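Local coordinates for protein phosphoacetylglucosamine mutase (Aspergillus lentulus, PDB 5O9X) that interconverts N-acetylglucosamine 6-phosphate and N-acetylglucosamine 1-phosphate, moving a phosphoryl group between two positions of the amino sugar, at residues 332-337 with 346-351; 376-381 with 386-391; 418-423 with 431-436. The protein carries 1 engineered substitution. One frame throughout, in Å; residues are numbered along the deposited sequence.

Contact 1: 332-337 with 346-351; sequences IGVVQT and EYIEKV
Ile348 CD1 is the atom on which both strand side chains, Val334 and Gln336, converge, and two kinds of interaction account for the contact. The first is apolar. Val334 CG1 meets Ile348 CD1 at 3.6 Å, while the second pair of branches, Val334 CG2 and Ile348 CG2, stands looser at 4.1 Å. The CA atoms of these two residues are 7.7 Å apart, a gap bridged entirely by side chains. With CG1 anti to the carbonyl carbon (chi1 -68°) and CD1 anti again beyond it (chi2 167°), Ile348 extends its longer branch straight at the strand, and the methyl at its end does most of the touching.

The second kind is methyl on amide. Ile348 CD1 lies 3.5 Å from Gln336 NE2, 3.6 Å from Gln336 CD and 3.9 Å from Gln336 OE1. Such similar separations place the methyl over the flat of the carboxamide rather than at one of its corners. The polar atoms of the amide have other partners: Gln336 OE1 bonds Thr345 OG1, and Gln336 NE2 bonds both Asp307 OD1 and Ser344 OG. Three bonds therefore fix the rotation of a buried amide, and the apolar cover on its face costs none of them.

This is the inner packing of a beta-alpha-beta crossover, in which strand 332-337 leads through helix 342-350 to strand 356-359, its parallel neighbour in the sheet. Helix 306-324 shares the same side, with Ala314 against Val334 and Thr311 against Ile348, whereas Val335 faces the other way and packs on helix 363-370. Strand 332-337 thus lies between strands 356-359 and 375-379 with helices over both faces.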
loop_
_atom_site.group_PDB
_atom_site.type_symbol
_atom_site.label_atom_id
_atom_site.label_comp_id
_atom_site.label_asym_id
_atom_site.label_seq_id
_atom_site.Cartn_x
_atom_site.Cartn_y
_atom_site.Cartn_z
ATOM N N ILE A 332 6.762 7.250 19.822
ATOM C CA ILE A 332 6.671 6.482 18.585
ATOM C C ILE A 332 6.080 5.094 18.871
ATOM O O ILE A 332 6.469 4.429 19.823
ATOM C CB ILE A 332 8.091 6.326 17.950
ATOM C CG1 ILE A 332 8.718 7.696 17.716
ATOM C CG2 ILE A 332 8.057 5.523 16.634
ATOM C CD1 ILE A 332 10.210 7.577 17.496
ATOM N N GLY A 333 5.235 4.621 17.986
ATOM C CA GLY A 333 4.837 3.234 18.048
ATOM C C GLY A 333 4.975 2.643 16.637
ATOM O O GLY A 333 4.868 3.370 15.618
ATOM N N VAL A 334 5.190 1.309 16.585
ATOM C CA VAL A 334 5.275 0.605 15.286
ATOM C C VAL A 334 4.108 -0.389 15.093
ATOM O O VAL A 334 3.908 -1.313 15.916
ATOM C CB VAL A 334 6.612 -0.112 15.128
ATOM C CG1 VAL A 334 6.736 -0.759 13.692
ATOM C CG2 VAL A 334 7.803 0.865 15.457
ATOM N N VAL A 335 3.381 -0.242 13.987
ATOM C CA VAL A 335 2.274 -1.152 13.681
ATOM C C VAL A 335 2.795 -2.157 12.669
ATOM O O VAL A 335 3.442 -1.751 11.690
ATOM C CB VAL A 335 1.097 -0.360 13.099
ATOM C CG1 VAL A 335 -0.073 -1.285 12.765
ATOM C CG2 VAL A 335 0.624 0.642 14.204
ATOM N N GLN A 336 2.507 -3.447 12.925
ATOM C CA GLN A 336 2.949 -4.539 12.088
ATOM C C GLN A 336 1.739 -5.400 11.720
ATOM O O GLN A 336 0.619 -5.194 12.265
ATOM C CB GLN A 336 4.042 -5.398 12.785
ATOM C CG GLN A 336 5.326 -4.580 13.185
ATOM C CD GLN A 336 6.395 -5.543 13.594
ATOM O OE1 GLN A 336 6.263 -6.260 14.587
ATOM N NE2 GLN A 336 7.450 -5.609 12.840
ATOM N N THR A 337 1.956 -6.368 10.826
ATOM C CA THR A 337 1.012 -7.498 10.714
ATOM C C THR A 337 1.751 -8.803 11.052
ATOM O O THR A 337 2.972 -8.806 11.275
ATOM C CB THR A 337 0.295 -7.573 9.350
ATOM O OG1 THR A 337 1.217 -8.014 8.300
ATOM C CG2 THR A 337 -0.166 -6.132 8.942
ATOM N N GLU A 346 11.048 -8.401 17.729
ATOM C CA GLU A 346 11.951 -8.527 18.833
ATOM C C GLU A 346 12.875 -7.280 18.890
ATOM O O GLU A 346 13.126 -6.733 19.962
ATOM C CB GLU A 346 12.770 -9.827 18.631
ATOM C CG GLU A 346 13.889 -9.987 19.690
ATOM C CD GLU A 346 14.807 -11.213 19.484
ATOM O OE1 GLU A 346 15.426 -11.458 18.353
ATOM O OE2 GLU A 346 14.907 -11.944 20.508
ATOM N N TYR A 347 13.378 -6.860 17.725
ATOM C CA TYR A 347 14.199 -5.647 17.589
ATOM C C TYR A 347 13.449 -4.435 18.061
ATOM O O TYR A 347 14.010 -3.594 18.794
ATOM C CB TYR A 347 14.699 -5.492 16.153
ATOM C CG TYR A 347 15.563 -4.231 15.872
ATOM C CD1 TYR A 347 16.943 -4.193 16.196
ATOM C CD2 TYR A 347 15.022 -3.118 15.241
ATOM C CE1 TYR A 347 17.727 -3.045 15.943
ATOM C CE2 TYR A 347 15.819 -1.992 14.914
ATOM C CZ TYR A 347 17.149 -1.973 15.310
ATOM O OH TYR A 347 17.891 -0.844 15.009
ATOM N N ILE A 348 12.184 -4.347 17.710
ATOM C CA ILE A 348 11.398 -3.144 18.046
ATOM C C ILE A 348 11.229 -3.113 19.578
ATOM O O ILE A 348 11.357 -2.037 20.231
ATOM C CB ILE A 348 10.009 -3.153 17.358
ATOM C CG1 ILE A 348 10.144 -2.987 15.784
ATOM C CG2 ILE A 348 9.094 -2.084 17.949
ATOM C CD1 ILE A 348 8.835 -3.298 15.026
ATOM N N GLU A 349 11.019 -4.296 20.135
ATOM C CA GLU A 349 10.790 -4.413 21.568
ATOM C C GLU A 349 12.100 -4.201 22.373
ATOM O O GLU A 349 12.093 -3.454 23.296
ATOM C CB GLU A 349 10.156 -5.770 21.916
ATOM C CG GLU A 349 9.682 -5.850 23.388
ATOM C CD GLU A 349 9.742 -7.254 24.042
ATOM O OE1 GLU A 349 10.025 -8.280 23.367
ATOM O OE2 GLU A 349 9.496 -7.334 25.272
ATOM N N LYS A 350 13.193 -4.847 22.014
ATOM C CA LYS A 350 14.366 -4.951 22.910
ATOM C C LYS A 350 15.468 -3.968 22.594
ATOM O O LYS A 350 16.257 -3.610 23.500
ATOM C CB LYS A 350 14.968 -6.355 22.912
ATOM C CG LYS A 350 14.005 -7.441 23.338
ATOM C CD LYS A 350 14.794 -8.757 23.273
ATOM C CE LYS A 350 13.982 -9.931 23.833
ATOM N NZ LYS A 350 14.746 -11.206 23.586
ATOM N N VAL A 351 15.528 -3.510 21.340
ATOM C CA VAL A 351 16.570 -2.533 20.953
ATOM C C VAL A 351 15.967 -1.152 20.818
ATOM O O VAL A 351 16.475 -0.203 21.453
ATOM C CB VAL A 351 17.305 -2.918 19.668
ATOM C CG1 VAL A 351 18.364 -1.874 19.305
ATOM C CG2 VAL A 351 17.883 -4.361 19.770
#

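Contact 2: 376-381 with 386-391; sequences GVYFEA and TITFSE. With G16 (1,6-di-O-phosphono-alpha-D-glucopyranose), chain B.
Tyr378 turns its ring into the cramped slot between its own backbone N and carbonyl carbon (chi1 58°), and Thr386 holds CG2 in the equivalent slot because OG1, hydrogen-bonded to Asn422 O, is anti to N (chi1 -163°). The two side chains consequently run side by side: Thr386 CG2 reaches Tyr378 CZ at 3.4 Å and Tyr378 OH at 3.3 Å. Thr386 O lies over one face of the same ring, and Thr388 CG2 meets its edge, 3.7 Å from Tyr378 CE2.

The backbones form an antiparallel hairpin, the two short strand axes inclined at 158°. Gly376 with Thr388 and Tyr378 with Thr386 are hydrogen-bonded pairs, each closed by two N-H to O bonds; the shortest, from Gly376 N to Thr388 O, measures 2.8 Å. Between them Val377 and Ile387 form a non-hydrogen-bonded pair on the face turned from Tyr378, where Val377 CG2 packs on Ile387 CG2 at 3.9 Å. The Phe379 ring folds over the start of the second strand, with Thr386 N above one face, displaced toward the rim.

Beyond the paired strand, Glu380 receives the bound glucose bisphosphate. Its OE1 accepts from O3 of the sugar at 2.5 Å and its OE2 from O4 at 2.8 Å, while Gly362 N also bonds OE2; His384 of the connecting loop bonds the ligand too. One carboxylate gripping two adjacent hydroxyls implies recognition of the sugar ring's orientation rather than of its phosphates, consistent with the sugar-binding loop of phosphohexomutases.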
loop_
_atom_site.group_PDB
_atom_site.type_symbol
_atom_site.label_atom_id
_atom_site.label_comp_id
_atom_site.label_asym_id
_atom_site.label_seq_id
_atom_site.Cartn_x
_atom_site.Cartn_y
_atom_site.Cartn_z
ATOM N N GLY A 376 3.153 7.326 14.209
ATOM C CA GLY A 376 2.782 5.903 14.077
ATOM C C GLY A 376 3.522 5.377 12.814
ATOM O O GLY A 376 3.217 5.778 11.656
ATOM N N VAL A 377 4.503 4.513 13.018
ATOM C CA VAL A 377 5.266 4.020 11.860
ATOM C C VAL A 377 4.506 2.743 11.474
ATOM O O VAL A 377 4.324 1.851 12.318
ATOM C CB VAL A 377 6.693 3.680 12.236
ATOM C CG1 VAL A 377 7.444 3.046 11.026
ATOM C CG2 VAL A 377 7.408 4.954 12.682
ATOM N N TYR A 378 4.033 2.637 10.226
ATOM C CA TYR A 378 3.408 1.358 9.854
ATOM C C TYR A 378 3.782 0.834 8.466
ATOM O O TYR A 378 3.610 1.526 7.483
ATOM C CB TYR A 378 1.894 1.422 10.025
ATOM C CG TYR A 378 1.158 2.485 9.240
ATOM C CD1 TYR A 378 0.455 2.184 8.026
ATOM C CD2 TYR A 378 1.123 3.776 9.728
ATOM C CE1 TYR A 378 -0.240 3.220 7.351
ATOM C CE2 TYR A 378 0.462 4.794 9.057
ATOM C CZ TYR A 378 -0.244 4.503 7.931
ATOM O OH TYR A 378 -0.869 5.599 7.406
ATOM N N PHE A 379 4.362 -0.357 8.428
ATOM C CA PHE A 379 4.704 -1.057 7.164
ATOM C C PHE A 379 4.185 -2.494 7.187
ATOM O O PHE A 379 4.215 -3.088 8.259
ATOM C CB PHE A 379 6.231 -1.002 6.899
ATOM C CG PHE A 379 6.695 0.316 6.332
ATOM C CD1 PHE A 379 6.953 0.444 4.988
ATOM C CD2 PHE A 379 6.844 1.447 7.182
ATOM C CE1 PHE A 379 7.357 1.666 4.433
ATOM C CE2 PHE A 379 7.231 2.692 6.657
ATOM C CZ PHE A 379 7.508 2.762 5.268
ATOM N N GLU A 380 3.808 -3.066 6.033
ATOM C CA GLU A 380 3.649 -4.477 5.909
ATOM C C GLU A 380 4.953 -4.978 5.374
ATOM O O GLU A 380 5.667 -4.190 4.704
ATOM C CB GLU A 380 2.485 -4.788 4.931
ATOM C CG GLU A 380 1.166 -4.320 5.570
ATOM C CD GLU A 380 -0.017 -4.617 4.668
ATOM O OE1 GLU A 380 -0.242 -3.867 3.694
ATOM O OE2 GLU A 380 -0.705 -5.592 4.929
ATOM N N ALA A 381 5.297 -6.243 5.671
ATOM C CA ALA A 381 6.549 -6.837 5.191
ATOM C C ALA A 381 6.698 -6.699 3.680
ATOM O O ALA A 381 7.825 -6.633 3.179
ATOM C CB ALA A 381 6.616 -8.358 5.658
ATOM N N THR A 386 3.969 3.673 5.596
ATOM C CA THR A 386 4.213 5.084 5.732
ATOM C C THR A 386 4.405 5.421 7.215
ATOM O O THR A 386 4.562 4.529 8.074
ATOM C CB THR A 386 3.157 5.981 4.987
ATOM O OG1 THR A 386 3.734 7.279 4.868
ATOM C CG2 THR A 386 1.869 6.068 5.704
ATOM N N ILE A 387 4.398 6.710 7.513
ATOM C CA ILE A 387 4.518 7.155 8.904
ATOM C C ILE A 387 3.505 8.244 9.030
ATOM O O ILE A 387 3.440 9.152 8.203
ATOM C CB ILE A 387 5.911 7.697 9.261
ATOM C CG1 ILE A 387 6.956 6.606 9.100
ATOM C CG2 ILE A 387 5.940 8.028 10.777
ATOM C CD1 ILE A 387 8.131 7.016 8.294
ATOM N N THR A 388 2.694 8.128 10.052
ATOM C CA THR A 388 1.655 9.138 10.283
ATOM C C THR A 388 2.061 9.981 11.534
ATOM O O THR A 388 2.628 9.473 12.482
ATOM C CB THR A 388 0.283 8.451 10.363
ATOM O OG1 THR A 388 -0.685 9.451 10.543
ATOM C CG2 THR A 388 0.216 7.564 11.529
ATOM N N PHE A 389 1.840 11.285 11.464
ATOM C CA PHE A 389 2.147 12.211 12.590
ATOM C C PHE A 389 0.824 12.783 13.034
ATOM O O PHE A 389 0.081 13.315 12.210
ATOM C CB PHE A 389 3.049 13.331 12.106
ATOM C CG PHE A 389 4.422 12.856 11.715
ATOM C CD1 PHE A 389 5.457 12.814 12.673
ATOM C CD2 PHE A 389 4.665 12.424 10.403
ATOM C CE1 PHE A 389 6.735 12.375 12.321
ATOM C CE2 PHE A 389 5.932 11.946 10.043
ATOM C CZ PHE A 389 6.960 11.944 11.004
ATOM N N SER A 390 0.523 12.604 14.293
ATOM C CA SER A 390 -0.738 13.169 14.872
ATOM C C SER A 390 -0.790 14.706 14.841
ATOM O O SER A 390 0.250 15.380 14.656
ATOM C CB SER A 390 -0.904 12.752 16.311
ATOM O OG SER A 390 -0.001 13.432 17.202
ATOM N N GLU A 391 -1.989 15.268 15.024
ATOM C CA GLU A 391 -2.101 16.724 15.173
ATOM C C GLU A 391 -1.132 17.368 16.227
ATOM O O GLU A 391 -0.397 18.314 15.905
ATOM C CB GLU A 391 -3.569 17.131 15.339
ATOM C CG GLU A 391 -4.385 17.061 14.045
ATOM C CD GLU A 391 -3.644 17.591 12.795
ATOM O OE1 GLU A 391 -3.250 18.782 12.784
ATOM O OE2 GLU A 391 -3.439 16.817 11.816
HETATM C C1 G16 B . -2.997 -5.231 -1.131
HETATM C C2 G16 B . -3.205 -4.443 0.159
HETATM C C3 G16 B . -2.098 -4.814 1.197
HETATM C C4 G16 B . -1.999 -6.300 1.494
HETATM C C5 G16 B . -1.785 -7.028 0.174
HETATM C C6 G16 B . -1.952 -8.528 0.245
HETATM O O1 G16 B . -1.740 -4.860 -1.703
HETATM O O2 G16 B . -3.263 -2.996 -0.036
HETATM O O3 G16 B . -2.315 -4.035 2.305
HETATM O O4 G16 B . -0.868 -6.691 2.390
HETATM O O5 G16 B . -2.827 -6.716 -0.783
HETATM O O6 G16 B . -3.351 -8.791 0.713
HETATM P P G16 B . -3.868 -10.327 0.785
HETATM O O1P G16 B . -2.836 -11.160 1.580
HETATM O O2P G16 B . -3.927 -10.873 -0.662
HETATM O O3P G16 B . -5.302 -10.325 1.355
HETATM P "P'" G16 B . -1.601 -4.207 -3.199
HETATM O O1X G16 B . -2.838 -3.300 -3.436
HETATM O O2X G16 B . -1.719 -5.384 -4.220
HETATM O O3X G16 B . -0.236 -3.624 -3.327
#

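Contact 3: 418-423 with 431-436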
loop_
_atom_site.group_PDB
_atom_site.type_symbol
_atom_site.label_atom_id
_atom_site.label_comp_id
_atom_site.label_asym_id
_atom_site.label_seq_id
_atom_site.Cartn_x
_atom_site.Cartn_y
_atom_site.Cartn_z
ATOM N N THR A 418 8.161 15.337 7.724
ATOM C CA THR A 418 6.738 15.349 7.749
ATOM C C THR A 418 6.209 15.874 6.417
ATOM O O THR A 418 5.083 15.551 6.064
ATOM C CB THR A 418 6.107 16.219 8.907
ATOM O OG1 THR A 418 6.435 17.604 8.712
ATOM C CG2 THR A 418 6.556 15.757 10.339
ATOM N N ASP A 419 6.974 16.687 5.678
ATOM C CA ASP A 419 6.476 17.046 4.313
ATOM C C ASP A 419 6.836 16.037 3.228
ATOM O O ASP A 419 6.238 16.012 2.140
ATOM C CB ASP A 419 7.009 18.409 3.871
ATOM C CG ASP A 419 6.348 19.523 4.619
ATOM O OD1 ASP A 419 5.106 19.470 4.853
ATOM O OD2 ASP A 419 7.100 20.388 5.036
ATOM N N LEU A 420 7.867 15.248 3.498
ATOM C CA LEU A 420 8.316 14.241 2.535
ATOM C C LEU A 420 7.348 13.016 2.617
ATOM O O LEU A 420 6.988 12.450 1.577
ATOM C CB LEU A 420 9.756 13.819 2.799
ATOM C CG LEU A 420 10.374 12.713 1.894
ATOM C CD1 LEU A 420 10.650 13.254 0.474
ATOM C CD2 LEU A 420 11.694 12.123 2.397
ATOM N N ILE A 421 6.932 12.664 3.841
ATOM C CA ILE A 421 6.272 11.371 4.055
ATOM C C ILE A 421 4.830 11.457 3.687
ATOM O O ILE A 421 4.098 12.255 4.279
ATOM C CB ILE A 421 6.654 10.675 5.405
ATOM C CG1 ILE A 421 8.040 10.148 5.216
ATOM C CG2 ILE A 421 5.821 9.439 5.690
ATOM C CD1 ILE A 421 8.187 9.475 3.830
ATOM N N ASN A 422 4.446 10.647 2.679
ATOM C CA ASN A 422 3.110 10.682 2.166
ATOM C C ASN A 422 2.180 10.185 3.272
ATOM O O ASN A 422 2.228 9.039 3.714
ATOM C CB ASN A 422 2.994 9.896 0.859
ATOM C CG ASN A 422 1.743 10.258 0.043
ATOM O OD1 ASN A 422 0.633 10.401 0.616
ATOM N ND2 ASN A 422 1.911 10.394 -1.318
ATOM N N GLN A 423 1.366 11.099 3.753
ATOM C CA GLN A 423 0.517 10.840 4.881
ATOM C C GLN A 423 -0.710 10.005 4.426
ATOM O O GLN A 423 -1.164 10.150 3.266
ATOM C CB GLN A 423 0.160 12.201 5.495
ATOM C CG GLN A 423 1.403 13.024 5.866
ATOM C CD GLN A 423 2.218 12.340 6.976
ATOM O OE1 GLN A 423 1.743 12.194 8.123
ATOM N NE2 GLN A 423 3.436 11.895 6.637
ATOM N N ASP A 431 8.682 6.849 0.162
ATOM C CA ASP A 431 9.401 5.908 1.064
ATOM C C ASP A 431 10.820 5.603 0.581
ATOM O O ASP A 431 11.764 5.536 1.383
ATOM C CB ASP A 431 8.663 4.611 1.258
ATOM C CG ASP A 431 7.343 4.766 1.993
ATOM O OD1 ASP A 431 7.081 5.774 2.694
ATOM O OD2 ASP A 431 6.523 3.801 1.862
ATOM N N MET A 432 10.995 5.418 -0.709
ATOM C CA MET A 432 12.354 5.277 -1.245
ATOM C C MET A 432 13.223 6.534 -0.927
ATOM O O MET A 432 14.359 6.393 -0.454
ATOM C CB MET A 432 12.230 5.135 -2.718
ATOM C CG MET A 432 13.404 4.635 -3.483
ATOM S SD MET A 432 13.545 5.624 -5.013
ATOM C CE MET A 432 14.523 6.863 -4.041
ATOM N N LEU A 433 12.691 7.762 -1.158
ATOM C CA LEU A 433 13.533 8.940 -0.848
ATOM C C LEU A 433 13.803 8.999 0.684
ATOM O O LEU A 433 14.864 9.442 1.140
ATOM C CB LEU A 433 12.789 10.249 -1.277
ATOM C CG LEU A 433 12.582 10.395 -2.825
ATOM C CD1 LEU A 433 11.688 11.621 -3.120
ATOM C CD2 LEU A 433 13.941 10.495 -3.558
ATOM N N LEU A 434 12.788 8.645 1.477
ATOM C CA LEU A 434 12.972 8.544 2.929
ATOM C C LEU A 434 14.140 7.636 3.317
ATOM O O LEU A 434 15.055 8.059 4.070
ATOM C CB LEU A 434 11.697 8.056 3.596
ATOM C CG LEU A 434 11.733 7.711 5.116
ATOM C CD1 LEU A 434 11.955 8.947 5.938
ATOM C CD2 LEU A 434 10.477 6.985 5.548
ATOM N N VAL A 435 14.149 6.442 2.784
ATOM C CA VAL A 435 15.242 5.492 3.067
ATOM C C VAL A 435 16.607 6.054 2.614
ATOM O O VAL A 435 17.606 6.043 3.380
ATOM C CB VAL A 435 15.002 4.155 2.352
ATOM C CG1 VAL A 435 16.247 3.292 2.409
ATOM C CG2 VAL A 435 13.820 3.416 3.026
ATOM N N GLU A 436 16.611 6.625 1.429
ATOM C CA GLU A 436 17.858 7.266 0.935
ATOM C C GLU A 436 18.384 8.372 1.882
ATOM O O GLU A 436 19.608 8.419 2.153
ATOM C CB GLU A 436 17.683 7.811 -0.500
ATOM C CG GLU A 436 17.558 6.649 -1.576
ATOM C CD GLU A 436 18.752 5.679 -1.546
ATOM O OE1 GLU A 436 19.930 6.146 -1.548
ATOM O OE2 GLU A 436 18.537 4.441 -1.487
HETATM O O HOH W 1 4.787 7.356 2.258
#
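Asp431 and Ile421 meet across a helix-loop-helix connection, where helix 405-420 ends and helix 428-442 has just begun. Asp431 OD1 stands 4.0 Å from Ile421 CD1, a loose approach; its firmer partner is a water, which donates to OD1 at 2.8 Å. The same water accepts a weak bond from Asn422 N at 3.3 Å, so it joins the acid of the second helix to backbone just past the end of the first.

Two residues on, Leu433 presents CD1 to Leu420 CD1 at 4.1 Å, the two side chains crossing at about a right angle. Phe199 of helix 188-202 touches both leucines.

Leu434 then completes the interface against both residues at the helix end. The other branch of Leu420, CD2, rests on the helix backbone, 3.8 Å from Leu434 N. Ile421, the first residue to leave helical geometry, crosses Leu434 nearly perpendicularly and has Ile387 of strand 385-389 as a common neighbour with it. The CD1 methyl of Ile421 rests against the leucine, 3.8 Å from both Leu434 CB and Leu434 CD2.

The three contacts follow one another in series along the chain, all inside domain III of the enzyme. Contacts 1 and 2 share a sheet, their centres 12 Å apart: strands 332-337 and 375-379 are parallel neighbours, linked by probable hydrogen bonds from Val335 N to Val377 O and from Val377 N to Gly333 O. Contact 3 lies past the sheet's edge strand 385-389, its centre 11 Å from that of contact 2, which it meets through Thr386 OG1 and Asn422 O. Contacts 1 and 3, with centres 19 Å apart, do not touch. Contact 2 thus touches both of the others, and of the three it alone holds a ligand-pocket residue, Glu380.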